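Local coordinates for protein Cfl (Pectobacterium brasiliense, PDB 7A9J) that probably activates coronafacic acid and related carboxylic acids with ATP and joins them to amines as amides, at residues S333-Y345 against G376-G388. The protein carries 1 engineered substitution. Sequence-based numbering, arbitrary orientation.
With R4Z (6-ethyl-1-oxidanylidene-indene-4-carboxylic acid), chain B.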
loop_
_atom_site.group_PDB
_atom_site.type_symbol
_atom_site.label_atom_id
_atom_site.label_comp_id
_atom_site.label_asym_id
_atom_site.label_seq_id
_atom_site.Cartn_x
_atom_site.Cartn_y
_atom_site.Cartn_z
ATOM N N SER A 333 7.325 1.625 3.790
ATOM C CA SER A 333 7.540 1.791 2.372
ATOM C C SER A 333 6.662 2.942 1.921
ATOM O O SER A 333 5.554 3.120 2.418
ATOM C CB SER A 333 7.193 0.433 1.637
ATOM O OG SER A 333 7.478 0.562 0.250
ATOM N N TYR A 334 7.194 3.769 1.058
ATOM C CA TYR A 334 6.500 4.967 0.633
ATOM C C TYR A 334 6.509 4.943 -0.879
ATOM O O TYR A 334 7.573 4.880 -1.482
ATOM C CB TYR A 334 7.231 6.186 1.172
ATOM C CG TYR A 334 6.774 7.569 0.729
ATOM C CD1 TYR A 334 7.118 8.083 -0.524
ATOM C CD2 TYR A 334 6.083 8.397 1.608
ATOM C CE1 TYR A 334 6.769 9.416 -0.878
ATOM C CE2 TYR A 334 5.692 9.690 1.233
ATOM C CZ TYR A 334 6.065 10.198 0.001
ATOM O OH TYR A 334 5.704 11.523 -0.350
ATOM N N GLY A 335 5.343 5.008 -1.489
ATOM C CA GLY A 335 5.333 4.929 -2.940
ATOM C C GLY A 335 3.923 5.112 -3.439
ATOM O O GLY A 335 2.963 5.214 -2.659
ATOM N N GLN A 336 3.814 5.173 -4.766
ATOM C CA GLN A 336 2.485 5.324 -5.346
ATOM C C GLN A 336 2.534 4.855 -6.797
ATOM O O GLN A 336 3.599 4.770 -7.421
ATOM C CB GLN A 336 1.991 6.773 -5.273
ATOM C CG GLN A 336 2.857 7.741 -6.028
ATOM C CD GLN A 336 2.438 9.204 -5.749
ATOM O OE1 GLN A 336 2.978 9.849 -4.853
ATOM N NE2 GLN A 336 1.447 9.699 -6.481
ATOM N N THR A 337 1.342 4.605 -7.336
ATOM C CA THR A 337 1.240 4.036 -8.682
ATOM C C THR A 337 1.918 4.900 -9.742
ATOM O O THR A 337 2.584 4.376 -10.628
ATOM C CB THR A 337 -0.249 3.842 -8.985
ATOM O OG1 THR A 337 -0.753 2.966 -7.957
ATOM C CG2 THR A 337 -0.441 3.140 -10.344
ATOM N N GLU A 338 1.772 6.237 -9.667
ATOM C CA GLU A 338 2.400 7.100 -10.682
ATOM C C GLU A 338 3.921 6.990 -10.686
ATOM O O GLU A 338 4.571 7.269 -11.690
ATOM C CB GLU A 338 1.999 8.546 -10.431
ATOM C CG GLU A 338 0.519 8.781 -10.581
ATOM C CD GLU A 338 -0.350 8.575 -9.307
ATOM O OE1 GLU A 338 0.030 7.863 -8.316
ATOM O OE2 GLU A 338 -1.471 9.152 -9.341
ATOM N N LEU A 339 4.509 6.593 -9.581
ATOM C CA LEU A 339 5.950 6.419 -9.486
ATOM C C LEU A 339 6.351 4.990 -9.786
ATOM O O LEU A 339 7.483 4.588 -9.501
ATOM C CB LEU A 339 6.414 6.800 -8.086
ATOM C CG LEU A 339 6.215 8.291 -7.914
ATOM C CD1 LEU A 339 6.575 8.657 -6.483
ATOM C CD2 LEU A 339 7.117 9.044 -8.959
ATOM N N GLY A 340 5.411 4.199 -10.296
ATOM C CA GLY A 340 5.757 2.822 -10.681
ATOM C C GLY A 340 5.727 1.843 -9.525
ATOM O O GLY A 340 4.992 0.843 -9.550
ATOM N N GLY A 341 6.458 2.152 -8.479
ATOM C CA GLY A 341 6.523 1.319 -7.316
ATOM C C GLY A 341 6.904 2.074 -6.047
ATOM O O GLY A 341 6.835 3.277 -5.983
ATOM N N PRO A 342 7.256 1.335 -5.017
ATOM C CA PRO A 342 7.915 1.924 -3.837
ATOM C C PRO A 342 9.128 2.746 -4.275
ATOM O O PRO A 342 9.955 2.310 -5.099
ATOM C CB PRO A 342 8.386 0.696 -3.031
ATOM C CG PRO A 342 7.546 -0.461 -3.628
ATOM C CD PRO A 342 7.481 -0.121 -5.107
ATOM N N VAL A 343 9.303 3.913 -3.640
ATOM C CA VAL A 343 10.493 4.696 -3.968
ATOM C C VAL A 343 11.341 5.053 -2.765
ATOM O O VAL A 343 12.500 5.412 -2.935
ATOM C CB VAL A 343 10.105 5.995 -4.718
ATOM C CG1 VAL A 343 9.564 5.581 -6.127
ATOM C CG2 VAL A 343 9.060 6.828 -3.937
ATOM N N ILE A 344 10.780 5.071 -1.571
ATOM C CA ILE A 344 11.518 5.434 -0.371
ATOM C C ILE A 344 11.215 4.367 0.672
ATOM O O ILE A 344 10.062 3.964 0.843
ATOM C CB ILE A 344 11.132 6.853 0.116
ATOM C CG1 ILE A 344 11.635 7.883 -0.883
ATOM C CG2 ILE A 344 11.775 7.107 1.484
ATOM C CD1 ILE A 344 10.957 9.320 -0.748
ATOM N N TYR A 345 12.253 3.897 1.333
ATOM C CA TYR A 345 12.136 2.753 2.204
ATOM C C TYR A 345 12.811 3.032 3.527
ATOM O O TYR A 345 13.958 3.478 3.552
ATOM C CB TYR A 345 12.763 1.575 1.484
ATOM C CG TYR A 345 12.997 0.322 2.294
ATOM C CD1 TYR A 345 11.999 -0.233 3.067
ATOM C CD2 TYR A 345 14.241 -0.306 2.248
ATOM C CE1 TYR A 345 12.213 -1.417 3.818
ATOM C CE2 TYR A 345 14.492 -1.476 2.996
ATOM C CZ TYR A 345 13.461 -2.024 3.775
ATOM O OH TYR A 345 13.714 -3.187 4.476
ATOM N N GLY A 376 11.593 21.463 2.670
ATOM C CA GLY A 376 10.789 21.849 1.524
ATOM C C GLY A 376 9.998 20.679 0.994
ATOM O O GLY A 376 10.095 19.559 1.495
ATOM N N GLU A 377 9.198 20.956 -0.033
ATOM C CA GLU A 377 8.422 19.880 -0.653
ATOM C C GLU A 377 9.298 18.819 -1.319
ATOM O O GLU A 377 10.214 19.136 -2.081
ATOM C CB GLU A 377 7.438 20.459 -1.682
ATOM C CG GLU A 377 6.553 19.338 -2.232
ATOM C CD GLU A 377 5.440 19.813 -3.163
ATOM O OE1 GLU A 377 5.475 20.990 -3.609
ATOM O OE2 GLU A 377 4.546 18.979 -3.450
ATOM N N LEU A 378 8.988 17.555 -1.039
ATOM C CA LEU A 378 9.659 16.410 -1.645
ATOM C C LEU A 378 9.126 16.199 -3.058
ATOM O O LEU A 378 7.913 16.014 -3.246
ATOM C CB LEU A 378 9.428 15.157 -0.816
ATOM C CG LEU A 378 9.905 13.864 -1.402
ATOM C CD1 LEU A 378 11.397 13.966 -1.610
ATOM C CD2 LEU A 378 9.505 12.755 -0.404
ATOM N N LEU A 379 10.037 16.245 -4.028
ATOM C CA LEU A 379 9.793 15.902 -5.422
ATOM C C LEU A 379 10.562 14.633 -5.772
ATOM O O LEU A 379 11.692 14.440 -5.324
ATOM C CB LEU A 379 10.251 17.042 -6.340
ATOM C CG LEU A 379 9.857 18.478 -5.982
ATOM C CD1 LEU A 379 10.267 19.460 -7.068
ATOM C CD2 LEU A 379 8.389 18.497 -5.769
ATOM N N ILE A 380 9.968 13.760 -6.585
ATOM C CA ILE A 380 10.559 12.439 -6.800
ATOM C C ILE A 380 10.534 12.104 -8.283
ATOM O O ILE A 380 9.528 12.327 -8.962
ATOM C CB ILE A 380 9.851 11.318 -6.001
ATOM C CG1 ILE A 380 9.894 11.628 -4.497
ATOM C CG2 ILE A 380 10.529 9.918 -6.294
ATOM C CD1 ILE A 380 8.906 10.787 -3.734
ATOM N N ARG A 381 11.641 11.557 -8.779
ATOM C CA ARG A 381 11.654 10.880 -10.061
ATOM C C ARG A 381 12.054 9.413 -9.854
ATOM O O ARG A 381 13.037 9.121 -9.160
ATOM C CB ARG A 381 12.605 11.600 -11.026
ATOM C CG ARG A 381 12.460 11.169 -12.469
ATOM C CD ARG A 381 12.914 12.364 -13.362
ATOM N NE ARG A 381 14.308 12.711 -13.098
ATOM C CZ ARG A 381 14.917 13.798 -13.561
ATOM N NH1 ARG A 381 14.251 14.653 -14.323
ATOM N NH2 ARG A 381 16.199 14.023 -13.264
ATOM N N SER A 382 11.284 8.517 -10.422
ATOM C CA SER A 382 11.476 7.085 -10.154
ATOM C C SER A 382 12.141 6.375 -11.340
ATOM O O SER A 382 11.946 6.790 -12.495
ATOM C CB SER A 382 10.123 6.424 -9.849
ATOM O OG SER A 382 10.264 5.000 -9.882
ATOM N N PRO A 383 12.974 5.349 -11.093
ATOM C CA PRO A 383 13.507 4.559 -12.216
ATOM C C PRO A 383 12.461 3.690 -12.864
ATOM O O PRO A 383 12.693 3.192 -13.981
ATOM C CB PRO A 383 14.616 3.714 -11.572
ATOM C CG PRO A 383 14.100 3.462 -10.173
ATOM C CD PRO A 383 13.457 4.827 -9.801
ATOM N N ALA A 384 11.314 3.486 -12.215
ATOM C CA ALA A 384 10.194 2.800 -12.855
ATOM C C ALA A 384 9.310 3.865 -13.490
ATOM O O ALA A 384 8.482 4.496 -12.827
ATOM C CB ALA A 384 9.449 1.919 -11.865
ATOM N N LYS A 385 9.520 4.077 -14.774
ATOM C CA LYS A 385 8.816 5.098 -15.537
ATOM C C LYS A 385 7.521 4.541 -16.092
ATOM O O LYS A 385 7.535 3.679 -16.993
ATOM C CB LYS A 385 9.683 5.593 -16.684
ATOM C CG LYS A 385 11.064 5.915 -16.282
ATOM C CD LYS A 385 11.112 7.300 -15.768
ATOM C CE LYS A 385 12.558 7.733 -15.657
ATOM N NZ LYS A 385 12.533 8.701 -14.549
ATOM N N THR A 386 6.402 5.070 -15.609
ATOM C CA THR A 386 5.122 4.764 -16.230
ATOM C C THR A 386 5.046 5.433 -17.603
ATOM O O THR A 386 5.721 6.425 -17.883
ATOM C CB THR A 386 3.977 5.199 -15.324
ATOM O OG1 THR A 386 4.101 6.608 -15.069
ATOM C CG2 THR A 386 4.076 4.446 -13.988
ATOM N N ILE A 387 4.223 4.873 -18.475
ATOM C CA ILE A 387 4.202 5.290 -19.859
ATOM C C ILE A 387 3.338 6.522 -20.035
ATOM O O ILE A 387 3.584 7.333 -20.929
ATOM C CB ILE A 387 3.671 4.147 -20.749
ATOM C CG1 ILE A 387 4.486 2.869 -20.523
ATOM C CG2 ILE A 387 3.624 4.564 -22.162
ATOM C CD1 ILE A 387 5.997 3.094 -20.417
ATOM N N GLY A 388 2.300 6.661 -19.232
ATOM C CA GLY A 388 1.318 7.691 -19.487
ATOM C C GLY A 388 0.003 7.326 -18.825
ATOM O O GLY A 388 -0.076 6.432 -17.988
HETATM C C13 R4Z B . 2.783 1.651 -6.136
HETATM C C15 R4Z B . 3.663 1.634 -3.757
HETATM C C02 R4Z B . 4.380 1.538 -1.261
HETATM C C03 R4Z B . 3.816 1.537 0.014
HETATM C C04 R4Z B . 2.318 1.747 -0.216
HETATM C C05 R4Z B . 3.489 1.632 -2.382
HETATM C C06 R4Z B . 2.187 1.738 -1.832
HETATM C C07 R4Z B . 1.107 1.818 -2.703
HETATM C C08 R4Z B . -0.315 1.933 -2.130
HETATM C C11 R4Z B . 1.294 1.778 -4.084
HETATM C C12 R4Z B . 2.579 1.683 -4.636
HETATM C C14 R4Z B . 2.461 0.239 -6.705
HETATM O O01 R4Z B . 5.572 1.465 -1.409
HETATM O O09 R4Z B . -1.275 1.713 -2.917
HETATM O O10 R4Z B . -0.545 2.253 -0.920
HETATM O O HOH W 1 7.280 6.797 -12.827
#
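Ile380 packs against the hairpin that carries the YGQTE motif of adenylate-forming enzymes. Its CD1 lies at the edge of the Tyr334 ring, near the ring plane (3.8 Å to CE1), and also touches Ile344 CD1, while Val343 CG2 meets Ile380 CD1 tip to tip at 4.0 Å. A classic beta bulge, in which Val343 and Ile344 both give their N-H to Tyr334 O, turns both side chains toward strand 376-381. Leu378 CD2 reaches Ile344 CD1 end-on at 3.7 Å, and Leu339 crosses Ile380 at about a right angle.

Polar contacts hold the loop. With OG anti to its own N (chi1 167°), Ser382 donates to Leu339 O (2.8 Å), approaching tilted 29° from the carbonyl plane; the same OG accepts from Ala384 N in an ST turn, which fixes the hydroxyl between the two backbones. A water donates to both Glu338 O (3.0 Å) and Ala384 O (2.6 Å), bridging the two segments where the Thr386 OG1 bond to Glu338 O is weak. Because Gly340 has no side chain, Ala384 CB can come within 4.0 Å of Gly340 CA.

The far side of the hairpin lines the ligand pocket: Ser333 OG donates to the ketone O01 of the bound indenone (2.7 Å). Tyr334 OH is hydrogen-bonded to Asp408 OD1, strand 404-406 flanks Tyr334 and Ile380, and helix 203-214 packs on Ser382 and Ala384.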